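Local coordinates for TRAP dicarboxylate transporter, DctP subunit (Ochrobactrum anthropi, PDB 4P47), which probably binds a small organic solute, perhaps a dicarboxylate, in the periplasm and delivers it to a TRAP-type membrane transporter for uptake, at residues S29-F34 / Q62-L67; E53-K58 / E261-E266; V88-M93 / V242-K247. One frame throughout, in Å; residues are numbered along the deposited sequence.

Contact 1 (S29-F34 / Q62-L67)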
loop_
_atom_site.group_PDB
_atom_site.type_symbol
_atom_site.label_atom_id
_atom_site.label_comp_id
_atom_site.label_asym_id
_atom_site.label_seq_id
_atom_site.Cartn_x
_atom_site.Cartn_y
_atom_site.Cartn_z
ATOM N N SER A 29 15.874 -4.894 -29.207
ATOM C CA SER A 29 15.057 -3.711 -29.031
ATOM C C SER A 29 13.741 -4.142 -28.380
ATOM O O SER A 29 13.103 -5.090 -28.830
ATOM C CB SER A 29 14.800 -3.039 -30.378
ATOM O OG SER A 29 13.972 -1.902 -30.233
ATOM N N GLN A 30 13.361 -3.471 -27.299
ATOM C CA GLN A 30 12.056 -3.689 -26.662
ATOM C C GLN A 30 11.480 -2.351 -26.225
ATOM O O GLN A 30 12.211 -1.404 -25.915
ATOM C CB GLN A 30 12.171 -4.601 -25.443
ATOM C CG GLN A 30 12.794 -5.973 -25.711
ATOM C CD GLN A 30 11.891 -6.933 -26.489
ATOM O OE1 GLN A 30 10.704 -6.678 -26.703
ATOM N NE2 GLN A 30 12.461 -8.050 -26.906
ATOM N N THR A 31 10.162 -2.263 -26.201
ATOM C CA THR A 31 9.519 -1.078 -25.668
ATOM C C THR A 31 8.563 -1.516 -24.586
ATOM O O THR A 31 7.763 -2.426 -24.774
ATOM C CB THR A 31 8.765 -0.280 -26.746
ATOM O OG1 THR A 31 9.689 0.148 -27.751
ATOM C CG2 THR A 31 8.097 0.951 -26.142
ATOM N N ILE A 32 8.676 -0.864 -23.442
ATOM C CA ILE A 32 7.849 -1.174 -22.309
ATOM C C ILE A 32 7.057 0.053 -21.897
ATOM O O ILE A 32 7.645 1.067 -21.522
ATOM C CB ILE A 32 8.710 -1.599 -21.119
ATOM C CG1 ILE A 32 9.435 -2.907 -21.420
ATOM C CG2 ILE A 32 7.839 -1.728 -19.873
ATOM C CD1 ILE A 32 10.378 -3.369 -20.291
ATOM N N LYS A 33 5.733 -0.031 -21.976
ATOM C CA LYS A 33 4.859 1.011 -21.451
ATOM C C LYS A 33 4.573 0.690 -19.987
ATOM O O LYS A 33 4.141 -0.412 -19.675
ATOM C CB LYS A 33 3.561 1.074 -22.259
ATOM C CG LYS A 33 3.777 1.355 -23.739
ATOM C CD LYS A 33 2.468 1.400 -24.539
ATOM C CE LYS A 33 2.713 1.666 -26.026
ATOM N NZ LYS A 33 1.451 1.830 -26.809
ATOM N N PHE A 34 4.817 1.652 -19.101
ATOM C CA PHE A 34 4.721 1.451 -17.654
ATOM C C PHE A 34 3.758 2.495 -17.110
ATOM O O PHE A 34 4.087 3.688 -17.051
ATOM C CB PHE A 34 6.136 1.610 -17.068
ATOM C CG PHE A 34 6.302 1.252 -15.606
ATOM C CD1 PHE A 34 5.265 0.815 -14.821
ATOM C CD2 PHE A 34 7.550 1.337 -15.052
ATOM C CE1 PHE A 34 5.476 0.495 -13.452
ATOM C CE2 PHE A 34 7.775 1.021 -13.730
ATOM C CZ PHE A 34 6.733 0.592 -12.924
ATOM N N GLN A 62 18.739 -0.491 -25.481
ATOM C CA GLN A 62 17.921 -1.418 -26.276
ATOM C C GLN A 62 16.494 -1.519 -25.742
ATOM O O GLN A 62 15.529 -1.615 -26.531
ATOM C CB GLN A 62 18.553 -2.794 -26.297
ATOM C CG GLN A 62 19.819 -2.858 -27.132
ATOM C CD GLN A 62 19.545 -2.630 -28.591
ATOM O OE1 GLN A 62 19.746 -1.537 -29.113
ATOM N NE2 GLN A 62 19.066 -3.667 -29.261
ATOM N N ILE A 63 16.359 -1.485 -24.416
ATOM C CA ILE A 63 15.041 -1.545 -23.788
ATOM C C ILE A 63 14.711 -0.145 -23.319
ATOM O O ILE A 63 15.461 0.446 -22.528
ATOM C CB ILE A 63 14.995 -2.545 -22.606
ATOM C CG1 ILE A 63 15.459 -3.930 -23.040
ATOM C CG2 ILE A 63 13.573 -2.608 -22.022
ATOM C CD1 ILE A 63 15.568 -4.888 -21.900
ATOM N N ASN A 64 13.606 0.388 -23.826
ATOM C CA ASN A 64 13.139 1.710 -23.451
ATOM C C ASN A 64 11.846 1.617 -22.678
ATOM O O ASN A 64 10.880 1.044 -23.164
ATOM C CB ASN A 64 12.917 2.564 -24.705
ATOM C CG ASN A 64 12.225 3.882 -24.417
ATOM O OD1 ASN A 64 12.769 4.751 -23.735
ATOM N ND2 ASN A 64 11.026 4.048 -24.965
ATOM N N VAL A 65 11.833 2.210 -21.493
ATOM C CA VAL A 65 10.643 2.227 -20.645
ATOM C C VAL A 65 10.000 3.592 -20.766
ATOM O O VAL A 65 10.620 4.600 -20.450
ATOM C CB VAL A 65 11.014 1.936 -19.193
ATOM C CG1 VAL A 65 9.774 1.924 -18.313
ATOM C CG2 VAL A 65 11.761 0.619 -19.097
ATOM N N LYS A 66 8.783 3.611 -21.282
ATOM C CA LYS A 66 7.998 4.828 -21.450
ATOM C C LYS A 66 6.932 4.906 -20.358
ATOM O O LYS A 66 6.103 3.998 -20.219
ATOM C CB LYS A 66 7.351 4.802 -22.831
ATOM C CG LYS A 66 6.540 6.004 -23.181
ATOM C CD LYS A 66 6.114 5.912 -24.631
ATOM C CE LYS A 66 5.267 7.080 -25.062
ATOM N NZ LYS A 66 4.946 6.888 -26.517
ATOM N N LEU A 67 6.944 5.998 -19.600
ATOM C CA LEU A 67 6.054 6.153 -18.435
ATOM C C LEU A 67 4.710 6.759 -18.804
ATOM O O LEU A 67 4.643 7.717 -19.599
ATOM C CB LEU A 67 6.727 7.005 -17.353
ATOM C CG LEU A 67 8.100 6.540 -16.882
ATOM C CD1 LEU A 67 8.476 7.335 -15.645
ATOM C CD2 LEU A 67 8.145 5.041 -16.594
#
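Ile32 and Ile63 both hold CG1 trans to the carbonyl carbon (chi1 -65° and -55°), a turn that lets Ile32 CD1 come across onto Ile63 CG2 at 3.7 Å. Phe34 swings its ring the other way, CG trans to its own N (chi1 -172°), and lies alongside Val65 and Leu67. Val65 CG1 sits at the ring edge, near the ring plane, and reaches Phe34 CB at 3.9 Å; Leu67 CD2 closes on the same CB at 4.0 Å. They share one face. Helix 43-58 covers Ile63, Val65 and Phe34 through Val55, Ala52 and Met48, while Phe248 lies on Ile32. Gln30 is also on this face, but its amide leads off to Glu256. Thr31, Lys33, Asn64 and Lys66 line the opposite face. Five backbone bonds hold the strands in register, starting with Gln30 N to Gln62 O (3.0 Å). Asn64 N then meets Gln30 O, Ile32 N meets Asn64 O, and the shortest runs from Lys66 N to Ile32 O at 2.8 Å. Phe34 N to Lys66 O finishes the ladder. Two adjacent parallel strands, joined through a helix that packs on their apolar face, make a classic beta-alpha-beta crossover, here the opening unit of a periplasmic binding-protein fold.

Contact 2 (E53-K58 / E261-E266)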
loop_
_atom_site.group_PDB
_atom_site.type_symbol
_atom_site.label_atom_id
_atom_site.label_comp_id
_atom_site.label_asym_id
_atom_site.label_seq_id
_atom_site.Cartn_x
_atom_site.Cartn_y
_atom_site.Cartn_z
ATOM N N GLU A 53 15.504 4.436 -15.889
ATOM C CA GLU A 53 16.896 4.797 -16.118
ATOM C C GLU A 53 17.817 3.603 -15.972
ATOM O O GLU A 53 18.755 3.423 -16.754
ATOM C CB GLU A 53 17.313 5.907 -15.164
ATOM C CG GLU A 53 18.783 6.292 -15.265
ATOM C CD GLU A 53 19.227 6.781 -16.661
ATOM O OE1 GLU A 53 18.394 7.317 -17.432
ATOM O OE2 GLU A 53 20.436 6.641 -17.000
ATOM N N LEU A 54 17.546 2.768 -14.977
ATOM C CA LEU A 54 18.339 1.559 -14.783
ATOM C C LEU A 54 18.182 0.601 -15.951
ATOM O O LEU A 54 19.141 -0.012 -16.401
ATOM C CB LEU A 54 17.952 0.875 -13.470
ATOM C CG LEU A 54 18.325 1.664 -12.217
ATOM C CD1 LEU A 54 17.750 0.946 -10.990
ATOM C CD2 LEU A 54 19.829 1.827 -12.115
ATOM N N VAL A 55 16.979 0.449 -16.466
ATOM C CA VAL A 55 16.783 -0.410 -17.604
ATOM C C VAL A 55 17.517 0.126 -18.851
ATOM O O VAL A 55 18.116 -0.633 -19.619
ATOM C CB VAL A 55 15.269 -0.591 -17.884
ATOM C CG1 VAL A 55 15.035 -1.288 -19.202
ATOM C CG2 VAL A 55 14.619 -1.391 -16.747
ATOM N N LYS A 56 17.456 1.437 -19.055
ATOM C CA LYS A 56 18.126 2.089 -20.166
ATOM C C LYS A 56 19.633 1.837 -20.085
ATOM O O LYS A 56 20.264 1.503 -21.084
ATOM C CB LYS A 56 17.799 3.577 -20.108
ATOM C CG LYS A 56 18.471 4.438 -21.174
ATOM C CD LYS A 56 17.800 5.822 -21.174
ATOM C CE LYS A 56 18.246 6.707 -22.319
ATOM N NZ LYS A 56 19.635 7.127 -22.122
ATOM N N GLU A 57 20.196 1.968 -18.893
ATOM C CA GLU A 57 21.631 1.790 -18.695
ATOM C C GLU A 57 22.025 0.339 -18.907
ATOM O O GLU A 57 22.918 0.029 -19.703
ATOM C CB GLU A 57 22.042 2.267 -17.299
ATOM C CG GLU A 57 21.971 3.780 -17.132
ATOM C CD GLU A 57 22.095 4.232 -15.682
ATOM O OE1 GLU A 57 22.307 3.381 -14.783
ATOM O OE2 GLU A 57 21.944 5.446 -15.425
ATOM N N LYS A 58 21.321 -0.565 -18.238
ATOM C CA LYS A 58 21.711 -1.969 -18.240
ATOM C C LYS A 58 21.547 -2.596 -19.597
ATOM O O LYS A 58 22.263 -3.538 -19.930
ATOM C CB LYS A 58 20.851 -2.739 -17.236
ATOM C CG LYS A 58 21.172 -2.444 -15.799
ATOM C CD LYS A 58 20.096 -3.086 -14.892
ATOM C CE LYS A 58 20.352 -2.847 -13.418
ATOM N NZ LYS A 58 21.420 -3.692 -12.853
ATOM N N GLU A 261 14.387 -7.433 -13.885
ATOM C CA GLU A 261 14.365 -7.862 -12.481
ATOM C C GLU A 261 15.361 -7.067 -11.655
ATOM O O GLU A 261 15.037 -6.559 -10.594
ATOM C CB GLU A 261 14.682 -9.360 -12.373
ATOM C CG GLU A 261 13.569 -10.218 -12.940
ATOM C CD GLU A 261 13.965 -11.655 -13.167
ATOM O OE1 GLU A 261 15.144 -11.912 -13.469
ATOM O OE2 GLU A 261 13.083 -12.525 -13.075
ATOM N N GLN A 262 16.589 -6.926 -12.150
ATOM C CA GLN A 262 17.597 -6.167 -11.416
ATOM C C GLN A 262 17.112 -4.742 -11.172
ATOM O O GLN A 262 17.248 -4.189 -10.075
ATOM C CB GLN A 262 18.927 -6.128 -12.185
ATOM C CG GLN A 262 19.624 -7.469 -12.252
ATOM C CD GLN A 262 20.714 -7.500 -13.293
ATOM O OE1 GLN A 262 21.145 -6.463 -13.790
ATOM N NE2 GLN A 262 21.171 -8.697 -13.619
ATOM N N ALA A 263 16.567 -4.129 -12.221
ATOM C CA ALA A 263 16.099 -2.758 -12.122
ATOM C C ALA A 263 14.915 -2.641 -11.160
ATOM O O ALA A 263 14.819 -1.667 -10.410
ATOM C CB ALA A 263 15.741 -2.233 -13.507
ATOM N N ALA A 264 14.017 -3.620 -11.176
ATOM C CA ALA A 264 12.861 -3.555 -10.286
ATOM C C ALA A 264 13.269 -3.597 -8.820
ATOM O O ALA A 264 12.710 -2.858 -7.993
ATOM C CB ALA A 264 11.912 -4.686 -10.579
ATOM N N VAL A 265 14.227 -4.442 -8.466
ATOM C CA VAL A 265 14.607 -4.565 -7.054
ATOM C C VAL A 265 15.528 -3.431 -6.618
ATOM O O VAL A 265 15.447 -2.984 -5.478
ATOM C CB VAL A 265 15.217 -5.959 -6.694
ATOM C CG1 VAL A 265 14.203 -7.044 -6.948
ATOM C CG2 VAL A 265 16.509 -6.230 -7.434
ATOM N N GLU A 266 16.403 -2.937 -7.507
ATOM C CA GLU A 266 17.210 -1.792 -7.188
ATOM C C GLU A 266 16.301 -0.556 -7.037
ATOM O O GLU A 266 16.438 0.218 -6.085
ATOM C CB GLU A 266 18.318 -1.575 -8.237
ATOM C CG GLU A 266 19.245 -0.416 -7.882
ATOM C CD GLU A 266 20.374 -0.188 -8.866
ATOM O OE1 GLU A 266 20.555 -0.989 -9.797
ATOM O OE2 GLU A 266 21.050 0.850 -8.703
HETATM O O HOH W 1 22.556 -0.794 -11.797
HETATM O O HOH W 2 20.927 -3.453 -10.177
#
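Lys58 reaches across to Gln262 and Glu266 with a chain that is straight until its last bond. CB points at helix 261-266 and CG carries the chain outward, extended, to CD, which already lies beside Gln262 OE1. CE goes on over the Gln262 side chain, 3.8 Å from its CB. There chi4 bends (-76°) and turns NZ onto Gln262 OE1 at 2.9 Å, the amide oxygen receiving it at a C=O...N angle of 134° and from somewhat outside the carbonyl plane. NZ also faces the carboxylate of Glu266, but OE1 is 4.2 Å away, too far for a salt bridge. Two waters lie between Lys58 NZ and Glu266 OE1; one is held only weakly by NZ, and the other sits so close to OE1 that its bond there is doubtful. A methionine in place of Lys58 would probably leave Gln262 OE1 without this donor and the Glu266 carboxylate without its nearby positive charge.

Beside these polar groups the packing is apolar. Ala263 CB fits between Val55 CG2 at 3.5 Å and Leu54 CB at 3.8 Å, its small size letting the helices come close. Leu54 crosses Glu266, both its methyls lying against the carboxylate, Leu54 CD1 at 3.6 Å from Glu266 CD.

The axes of 53-58 and 261-266 pass 8.9 Å apart, running roughly antiparallel at 145°. Val55 also packs on Ile63 and Val65 of strand 63-68 and on Val259, so helix 43-58 sits between the Ile63/Val65 face of the sheet and the long helix 254-288.

Contact 3 (V88-M93 / V242-K247)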
loop_
_atom_site.group_PDB
_atom_site.type_symbol
_atom_site.label_atom_id
_atom_site.label_comp_id
_atom_site.label_asym_id
_atom_site.label_seq_id
_atom_site.Cartn_x
_atom_site.Cartn_y
_atom_site.Cartn_z
ATOM N N VAL A 88 -0.814 -3.188 -22.209
ATOM C CA VAL A 88 0.093 -2.337 -21.441
ATOM C C VAL A 88 1.082 -3.313 -20.814
ATOM O O VAL A 88 0.658 -4.303 -20.225
ATOM C CB VAL A 88 -0.670 -1.552 -20.370
ATOM C CG1 VAL A 88 0.277 -0.757 -19.504
ATOM C CG2 VAL A 88 -1.697 -0.629 -21.039
ATOM N N GLU A 89 2.388 -3.079 -20.943
ATOM C CA GLU A 89 3.378 -4.058 -20.456
ATOM C C GLU A 89 3.562 -4.073 -18.955
ATOM O O GLU A 89 3.721 -5.141 -18.363
ATOM C CB GLU A 89 4.747 -3.825 -21.080
ATOM C CG GLU A 89 4.837 -4.212 -22.554
ATOM C CD GLU A 89 4.194 -3.215 -23.497
ATOM O OE1 GLU A 89 4.027 -2.039 -23.132
ATOM O OE2 GLU A 89 3.856 -3.632 -24.633
ATOM N N MET A 90 3.599 -2.902 -18.333
ATOM C CA MET A 90 3.906 -2.836 -16.898
ATOM C C MET A 90 2.999 -1.882 -16.148
ATOM O O MET A 90 2.502 -0.906 -16.703
ATOM C CB MET A 90 5.361 -2.399 -16.649
ATOM C CG MET A 90 6.392 -3.494 -16.889
ATOM S SD MET A 90 8.093 -3.060 -16.421
ATOM C CE MET A 90 7.849 -2.900 -14.646
ATOM N N THR A 91 2.807 -2.158 -14.867
ATOM C CA THR A 91 2.136 -1.223 -13.989
ATOM C C THR A 91 2.608 -1.461 -12.566
ATOM O O THR A 91 3.249 -2.483 -12.254
ATOM C CB THR A 91 0.609 -1.331 -14.094
ATOM O OG1 THR A 91 -0.010 -0.201 -13.476
ATOM C CG2 THR A 91 0.101 -2.584 -13.432
ATOM N N VAL A 92 2.315 -0.499 -11.704
ATOM C CA VAL A 92 2.517 -0.626 -10.271
ATOM C C VAL A 92 1.261 -0.107 -9.570
ATOM O O VAL A 92 0.715 0.922 -9.954
ATOM C CB VAL A 92 3.820 0.109 -9.820
ATOM C CG1 VAL A 92 3.813 1.590 -10.240
ATOM C CG2 VAL A 92 4.040 -0.067 -8.332
ATOM N N MET A 93 0.761 -0.847 -8.595
ATOM C CA MET A 93 -0.473 -0.441 -7.903
ATOM C C MET A 93 -0.551 -1.122 -6.559
ATOM O O MET A 93 0.167 -2.076 -6.295
ATOM C CB MET A 93 -1.718 -0.833 -8.708
ATOM C CG MET A 93 -1.912 -2.343 -8.804
ATOM S SD MET A 93 -3.356 -2.821 -9.811
ATOM C CE MET A 93 -2.689 -2.423 -11.397
ATOM N N VAL A 242 4.785 -4.230 -8.371
ATOM C CA VAL A 242 5.198 -3.950 -9.735
ATOM C C VAL A 242 5.028 -5.218 -10.546
ATOM O O VAL A 242 5.556 -6.281 -10.168
ATOM C CB VAL A 242 6.679 -3.526 -9.771
ATOM C CG1 VAL A 242 7.127 -3.223 -11.202
ATOM C CG2 VAL A 242 6.928 -2.308 -8.863
ATOM N N MET A 243 4.269 -5.118 -11.629
ATOM C CA MET A 243 3.929 -6.258 -12.460
ATOM C C MET A 243 4.242 -6.011 -13.910
ATOM O O MET A 243 4.267 -4.867 -14.397
ATOM C CB MET A 243 2.434 -6.549 -12.349
ATOM C CG MET A 243 2.014 -7.051 -10.984
ATOM S SD MET A 243 0.217 -7.184 -10.726
ATOM C CE MET A 243 -0.267 -5.448 -10.847
ATOM N N ILE A 244 4.452 -7.116 -14.619
ATOM C CA ILE A 244 4.627 -7.099 -16.048
ATOM C C ILE A 244 3.696 -8.148 -16.678
ATOM O O ILE A 244 3.429 -9.192 -16.087
ATOM C CB ILE A 244 6.142 -7.287 -16.397
ATOM C CG1 ILE A 244 6.395 -7.096 -17.885
ATOM C CG2 ILE A 244 6.686 -8.640 -15.921
ATOM C CD1 ILE A 244 7.850 -6.826 -18.185
ATOM N N SER A 245 3.176 -7.821 -17.854
ATOM C CA SER A 245 2.280 -8.706 -18.598
ATOM C C SER A 245 2.970 -10.042 -18.910
ATOM O O SER A 245 4.070 -10.061 -19.451
ATOM C CB SER A 245 1.852 -8.014 -19.890
ATOM O OG SER A 245 1.201 -8.902 -20.791
ATOM N N LYS A 246 2.342 -11.166 -18.581
ATOM C CA LYS A 246 2.940 -12.466 -18.922
ATOM C C LYS A 246 3.062 -12.672 -20.443
ATOM O O LYS A 246 4.044 -13.242 -20.912
ATOM C CB LYS A 246 2.167 -13.613 -18.285
ATOM C CG LYS A 246 2.739 -14.997 -18.594
ATOM C CD LYS A 246 2.066 -16.069 -17.753
ATOM C CE LYS A 246 2.750 -17.430 -17.935
ATOM N NZ LYS A 246 2.671 -17.897 -19.350
ATOM N N LYS A 247 2.078 -12.205 -21.205
ATOM C CA LYS A 247 2.148 -12.301 -22.668
ATOM C C LYS A 247 3.457 -11.671 -23.175
ATOM O O LYS A 247 4.158 -12.228 -24.013
ATOM C CB LYS A 247 0.932 -11.612 -23.279
ATOM C CG LYS A 247 0.752 -11.806 -24.765
ATOM C CD LYS A 247 -0.693 -11.505 -25.164
ATOM C CE LYS A 247 -0.904 -11.616 -26.668
ATOM N NZ LYS A 247 -0.247 -12.822 -27.237
#
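The peptide groups of Thr91 and Met243 are the flat groups that meet here, N-H to C=O across the strands, with the side chains of Met90, Val92, Val242 and Ile244 over one face of the sheet and those of Thr91 and Met243 over the other. This is an antiparallel pairing: Thr91 and Met243 form the hydrogen-bonded pair, flanked by the non-hydrogen-bonded pairs Met90 with Ile244 and Val92 with Val242. It places one antiparallel strand beside the parallel ones, as in type II periplasmic binding proteins. Met243 N bonds to Thr91 O at 2.9 Å, and Thr91 N returns to Met243 O at 3.1 Å. A third bond, Ser245 N to Glu89 O, is the shortest at 2.8 Å.

On the first face, Met90 bends at its last torsion (chi3 65°), which brings CE back against Val242 CG1 at 3.5 Å, while Met90 CG rests on Ile244 CG1 at 3.7 Å. Val92 CG2 meets the other branch of Val242, CG2, at 3.7 Å. Leu144 of strand 141-156 and Phe34 of strand 30-35 continue this apolar layer. On the opposite face, helix 76-85 covers Thr91 and Met243; the Thr91 hydroxyl bonds to Ala35 O, and its methyl packs beside Met243 CE. Met93 crosses Met243 at about a right angle, methyl to methyl.

At the far end the strand gives way to helix 246-249, with Ser245 at the N-cap position. Its OG is hydrogen-bonded to Leu83 O, and Ser245 CB lies 3.9 Å from Val88 O, a buried carbonyl oxygen with no partner in the model.

Overall arrangement
All three contacts lie on one side of the chain's centre and probably belong to one lobe. Contacts 1 and 3, centres about 12 Å apart, share a sheet: strand 30-35 pairs with 63-68 on one side and 90-94 on the other, and 90-94 pairs with 229-245. They touch through Lys33, whose backbone bonds the Met90 backbone and the Glu89 carboxylate, and through Phe34. Contact 2, about 12 Å from contact 1 and 15 Å from contact 3, lies in the helical layer. Contact 1 closes before contact 3 opens, while contact 2, whose segments alternate with those of contact 1 and enclose contact 3, brings helix 43-58 against helix 254-288, so sequence-distant parts are knitted into one unit.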